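Local coordinates for putative ABC-transporter ATP-binding protein (Alicyclobacillus acidocaldarius, PDB 1Z47), which probably binds and hydrolyses ATP as the nucleotide-binding subunit of a putative sulfate ABC transporter, at residues 36-47 / 209-219. Sequence-based numbering, arbitrary orientation.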
loop_
_atom_site.group_PDB
_atom_site.type_symbol
_atom_site.label_atom_id
_atom_site.label_comp_id
_atom_site.label_asym_id
_atom_site.label_seq_id
_atom_site.Cartn_x
_atom_site.Cartn_y
_atom_site.Cartn_z
ATOM N N PHE B 36 -9.635 16.066 21.643
ATOM C CA PHE B 36 -9.940 14.646 21.601
ATOM C C PHE B 36 -9.372 14.007 22.845
ATOM O O PHE B 36 -8.524 14.581 23.522
ATOM C CB PHE B 36 -9.333 13.974 20.349
ATOM C CG PHE B 36 -7.841 14.165 20.204
ATOM C CD1 PHE B 36 -6.950 13.452 21.003
ATOM C CD2 PHE B 36 -7.328 15.079 19.284
ATOM C CE1 PHE B 36 -5.566 13.645 20.888
ATOM C CE2 PHE B 36 -5.947 15.284 19.159
ATOM C CZ PHE B 36 -5.063 14.563 19.965
ATOM N N GLN B 37 -9.842 12.810 23.141
ATOM C CA GLN B 37 -9.355 12.094 24.301
ATOM C C GLN B 37 -8.991 10.685 23.879
ATOM O O GLN B 37 -9.843 9.941 23.382
ATOM C CB GLN B 37 -10.433 12.019 25.380
ATOM C CG GLN B 37 -11.102 13.340 25.718
ATOM C CD GLN B 37 -11.986 13.219 26.947
ATOM O OE1 GLN B 37 -11.495 13.197 28.078
ATOM N NE2 GLN B 37 -13.293 13.119 26.732
ATOM N N ILE B 38 -7.729 10.320 24.078
ATOM C CA ILE B 38 -7.269 8.975 23.746
ATOM C C ILE B 38 -7.223 8.156 25.042
ATOM O O ILE B 38 -6.685 8.612 26.055
ATOM C CB ILE B 38 -5.871 9.025 23.079
ATOM C CG1 ILE B 38 -6.003 9.623 21.667
ATOM C CG2 ILE B 38 -5.272 7.635 23.000
ATOM C CD1 ILE B 38 -4.672 9.839 20.951
ATOM N N ARG B 39 -7.797 6.956 25.001
ATOM C CA ARG B 39 -7.844 6.067 26.163
ATOM C C ARG B 39 -6.507 5.383 26.497
ATOM O O ARG B 39 -5.636 5.194 25.632
ATOM C CB ARG B 39 -8.917 4.994 25.945
ATOM C CG ARG B 39 -10.252 5.539 25.427
ATOM C CD ARG B 39 -11.301 4.439 25.289
ATOM N NE ARG B 39 -11.923 4.110 26.574
ATOM C CZ ARG B 39 -12.754 3.090 26.774
ATOM N NH1 ARG B 39 -13.264 2.881 27.979
ATOM N NH2 ARG B 39 -13.070 2.270 25.775
ATOM N N GLU B 40 -6.347 5.007 27.764
ATOM C CA GLU B 40 -5.125 4.338 28.196
ATOM C C GLU B 40 -4.979 2.965 27.527
ATOM O O GLU B 40 -5.942 2.182 27.439
ATOM C CB GLU B 40 -5.111 4.202 29.734
ATOM C CG GLU B 40 -4.995 5.553 30.469
ATOM C CD GLU B 40 -4.957 5.435 32.000
ATOM O OE1 GLU B 40 -3.973 4.885 32.553
ATOM O OE2 GLU B 40 -5.915 5.903 32.655
ATOM N N GLY B 41 -3.769 2.689 27.033
ATOM C CA GLY B 41 -3.502 1.415 26.390
ATOM C C GLY B 41 -4.087 1.312 24.994
ATOM O O GLY B 41 -4.113 0.242 24.383
ATOM N N GLU B 42 -4.559 2.430 24.470
ATOM C CA GLU B 42 -5.150 2.398 23.140
ATOM C C GLU B 42 -4.087 2.683 22.083
ATOM O O GLU B 42 -3.096 3.361 22.359
ATOM C CB GLU B 42 -6.255 3.456 23.040
ATOM C CG GLU B 42 -7.190 3.250 21.889
ATOM C CD GLU B 42 -8.318 4.272 21.847
ATOM O OE1 GLU B 42 -9.344 3.959 21.212
ATOM O OE2 GLU B 42 -8.173 5.374 22.430
ATOM N N MET B 43 -4.295 2.158 20.880
ATOM C CA MET B 43 -3.381 2.436 19.778
ATOM C C MET B 43 -4.176 3.314 18.804
ATOM O O MET B 43 -5.110 2.831 18.188
ATOM C CB MET B 43 -2.974 1.149 19.066
ATOM C CG MET B 43 -2.142 1.391 17.808
ATOM S SD MET B 43 -1.136 -0.039 17.439
ATOM C CE MET B 43 0.466 0.557 17.989
ATOM N N VAL B 44 -3.811 4.583 18.668
ATOM C CA VAL B 44 -4.565 5.461 17.756
ATOM C C VAL B 44 -3.806 5.843 16.491
ATOM O O VAL B 44 -2.631 6.206 16.557
ATOM C CB VAL B 44 -4.986 6.770 18.459
ATOM C CG1 VAL B 44 -5.490 7.807 17.425
ATOM C CG2 VAL B 44 -6.072 6.465 19.505
ATOM N N GLY B 45 -4.491 5.771 15.352
ATOM C CA GLY B 45 -3.881 6.162 14.096
ATOM C C GLY B 45 -4.347 7.562 13.699
ATOM O O GLY B 45 -5.547 7.856 13.686
ATOM N N LEU B 46 -3.403 8.441 13.413
ATOM C CA LEU B 46 -3.753 9.775 12.979
ATOM C C LEU B 46 -3.719 9.634 11.443
ATOM O O LEU B 46 -2.650 9.586 10.817
ATOM C CB LEU B 46 -2.737 10.797 13.472
ATOM C CG LEU B 46 -2.452 10.908 14.985
ATOM C CD1 LEU B 46 -1.370 11.932 15.196
ATOM C CD2 LEU B 46 -3.706 11.336 15.746
ATOM N N LEU B 47 -4.907 9.554 10.858
ATOM C CA LEU B 47 -5.051 9.377 9.412
ATOM C C LEU B 47 -5.508 10.628 8.658
ATOM O O LEU B 47 -6.575 11.181 8.948
ATOM C CB LEU B 47 -6.035 8.231 9.166
ATOM C CG LEU B 47 -6.539 7.979 7.743
ATOM C CD1 LEU B 47 -5.365 7.641 6.809
ATOM C CD2 LEU B 47 -7.541 6.829 7.766
ATOM N N ALA B 209 -4.401 2.042 8.714
ATOM C CA ALA B 209 -5.152 2.498 9.880
ATOM C C ALA B 209 -6.205 1.460 10.309
ATOM O O ALA B 209 -6.319 1.137 11.483
ATOM C CB ALA B 209 -5.808 3.851 9.588
ATOM N N LEU B 210 -6.968 0.935 9.364
ATOM C CA LEU B 210 -7.991 -0.059 9.704
ATOM C C LEU B 210 -7.367 -1.320 10.278
ATOM O O LEU B 210 -7.931 -1.971 11.165
ATOM C CB LEU B 210 -8.805 -0.473 8.470
ATOM C CG LEU B 210 -9.662 0.572 7.740
ATOM C CD1 LEU B 210 -10.204 -0.062 6.445
ATOM C CD2 LEU B 210 -10.807 1.061 8.627
ATOM N N GLU B 211 -6.205 -1.671 9.747
ATOM C CA GLU B 211 -5.524 -2.877 10.165
ATOM C C GLU B 211 -4.982 -2.915 11.584
ATOM O O GLU B 211 -5.113 -3.936 12.273
ATOM C CB GLU B 211 -4.371 -3.167 9.226
ATOM C CG GLU B 211 -3.464 -4.243 9.770
ATOM C CD GLU B 211 -3.480 -5.497 8.942
ATOM O OE1 GLU B 211 -4.518 -5.811 8.312
ATOM O OE2 GLU B 211 -2.441 -6.180 8.938
ATOM N N VAL B 212 -4.356 -1.830 12.028
ATOM C CA VAL B 212 -3.767 -1.863 13.355
ATOM C C VAL B 212 -4.354 -0.969 14.431
ATOM O O VAL B 212 -4.125 -1.225 15.603
ATOM C CB VAL B 212 -2.234 -1.593 13.292
ATOM C CG1 VAL B 212 -1.558 -2.580 12.334
ATOM C CG2 VAL B 212 -1.974 -0.189 12.857
ATOM N N ALA B 213 -5.122 0.053 14.065
ATOM C CA ALA B 213 -5.650 0.957 15.097
ATOM C C ALA B 213 -6.918 0.517 15.826
ATOM O O ALA B 213 -7.790 -0.152 15.251
ATOM C CB ALA B 213 -5.860 2.343 14.502
ATOM N N ASP B 214 -7.001 0.889 17.105
ATOM C CA ASP B 214 -8.193 0.614 17.913
ATOM C C ASP B 214 -9.235 1.635 17.446
ATOM O O ASP B 214 -10.392 1.287 17.209
ATOM C CB ASP B 214 -7.875 0.788 19.394
ATOM C CG ASP B 214 -6.920 -0.284 19.902
ATOM O OD1 ASP B 214 -5.913 0.066 20.537
ATOM O OD2 ASP B 214 -7.209 -1.462 19.658
ATOM N N ARG B 215 -8.806 2.883 17.322
ATOM C CA ARG B 215 -9.646 3.967 16.800
ATOM C C ARG B 215 -8.815 4.865 15.883
ATOM O O ARG B 215 -7.604 5.042 16.060
ATOM C CB ARG B 215 -10.278 4.823 17.911
ATOM C CG ARG B 215 -11.445 4.121 18.631
ATOM C CD ARG B 215 -12.183 5.088 19.519
ATOM N NE ARG B 215 -11.308 5.622 20.555
ATOM C CZ ARG B 215 -11.544 6.735 21.228
ATOM N NH1 ARG B 215 -12.640 7.451 20.964
ATOM N NH2 ARG B 215 -10.696 7.124 22.171
ATOM N N VAL B 216 -9.495 5.457 14.918
ATOM C CA VAL B 216 -8.847 6.300 13.925
ATOM C C VAL B 216 -9.306 7.744 14.015
ATOM O O VAL B 216 -10.514 8.016 14.081
ATOM C CB VAL B 216 -9.182 5.766 12.515
ATOM C CG1 VAL B 216 -8.472 6.588 11.434
ATOM C CG2 VAL B 216 -8.795 4.295 12.432
ATOM N N LEU B 217 -8.338 8.654 14.029
ATOM C CA LEU B 217 -8.609 10.072 14.045
ATOM C C LEU B 217 -8.392 10.589 12.598
ATOM O O LEU B 217 -7.257 10.745 12.141
ATOM C CB LEU B 217 -7.659 10.786 15.005
ATOM C CG LEU B 217 -8.045 12.242 15.242
ATOM C CD1 LEU B 217 -9.232 12.276 16.198
ATOM C CD2 LEU B 217 -6.889 13.013 15.829
ATOM N N VAL B 218 -9.482 10.831 11.881
ATOM C CA VAL B 218 -9.379 11.322 10.510
ATOM C C VAL B 218 -9.220 12.848 10.510
ATOM O O VAL B 218 -10.046 13.600 11.061
ATOM C CB VAL B 218 -10.621 10.901 9.690
ATOM C CG1 VAL B 218 -10.371 11.083 8.184
ATOM C CG2 VAL B 218 -10.978 9.468 10.008
ATOM N N LEU B 219 -8.127 13.303 9.909
ATOM C CA LEU B 219 -7.823 14.709 9.832
ATOM C C LEU B 219 -8.000 15.229 8.411
ATOM O O LEU B 219 -7.726 14.532 7.428
ATOM C CB LEU B 219 -6.378 14.960 10.271
ATOM C CG LEU B 219 -6.085 14.861 11.768
ATOM C CD1 LEU B 219 -6.838 15.967 12.515
ATOM C CD2 LEU B 219 -6.505 13.492 12.270
#
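Strands 43-47 and 215-219 run parallel as neighbours, their axes 4.8 Å apart, with Gly45 opposite Val216 and Leu47 opposite Val218; Gly45 N and O, Leu47 O and, less surely, Leu47 N bond to the facing strand. At the start of the pair Asp214 closes a two-bond ring on Met43: Asp214 N gives to Met43 O, and Met43 N reaches the anti lone pair of Asp214 OD1 at 2.7 Å. The chains of Glu42 and Arg215 meet nearly perpendicular, yet their carboxylate and guanidinium planes lie only 13° apart. Arg215 presents its NE edge and gives one N-H to each oxygen, NE to Glu42 OE1 at 2.7 Å and NH2 to Glu42 OE2 at 3.1 Å, each on a syn lone pair. With CG opposite the backbone N (chi1 -163°) and the chain extended beyond it, Glu42 passes antiparallel to Asp214 to meet Arg215. Glu42 OE2 also accepts, on its anti side, from Arg39 N, a bond across the type II turn 39-42, while Arg215 NH2 reaches on to Gln37 O at 3.2 Å. With an alanine in place of this glutamate, Arg215 would probably lose its carboxylate partner and be freer to turn, and Arg39 N would lose an acceptor. On the same face of the sheet as Arg215, Leu217 CD2 lies 3.6 Å from Leu46 CD2, the two leucines side by side, and meets the Phe36 ring at CD2. On the face of Val216, Leu47 CD2 touches both Val216 CG1 and Ala209 CB, joining strand to helix 206-212. Strand 43-47 leads to a probable Walker A P-loop, as in ABC ATPases, with strand 198-203 on its other side. The flat, doubly bonded ion pair thus joins the start of strand 215-219 to the turn, and the Gln37 O bond links it to strand 34-38 of the antiparallel sheet, beside an apolar core.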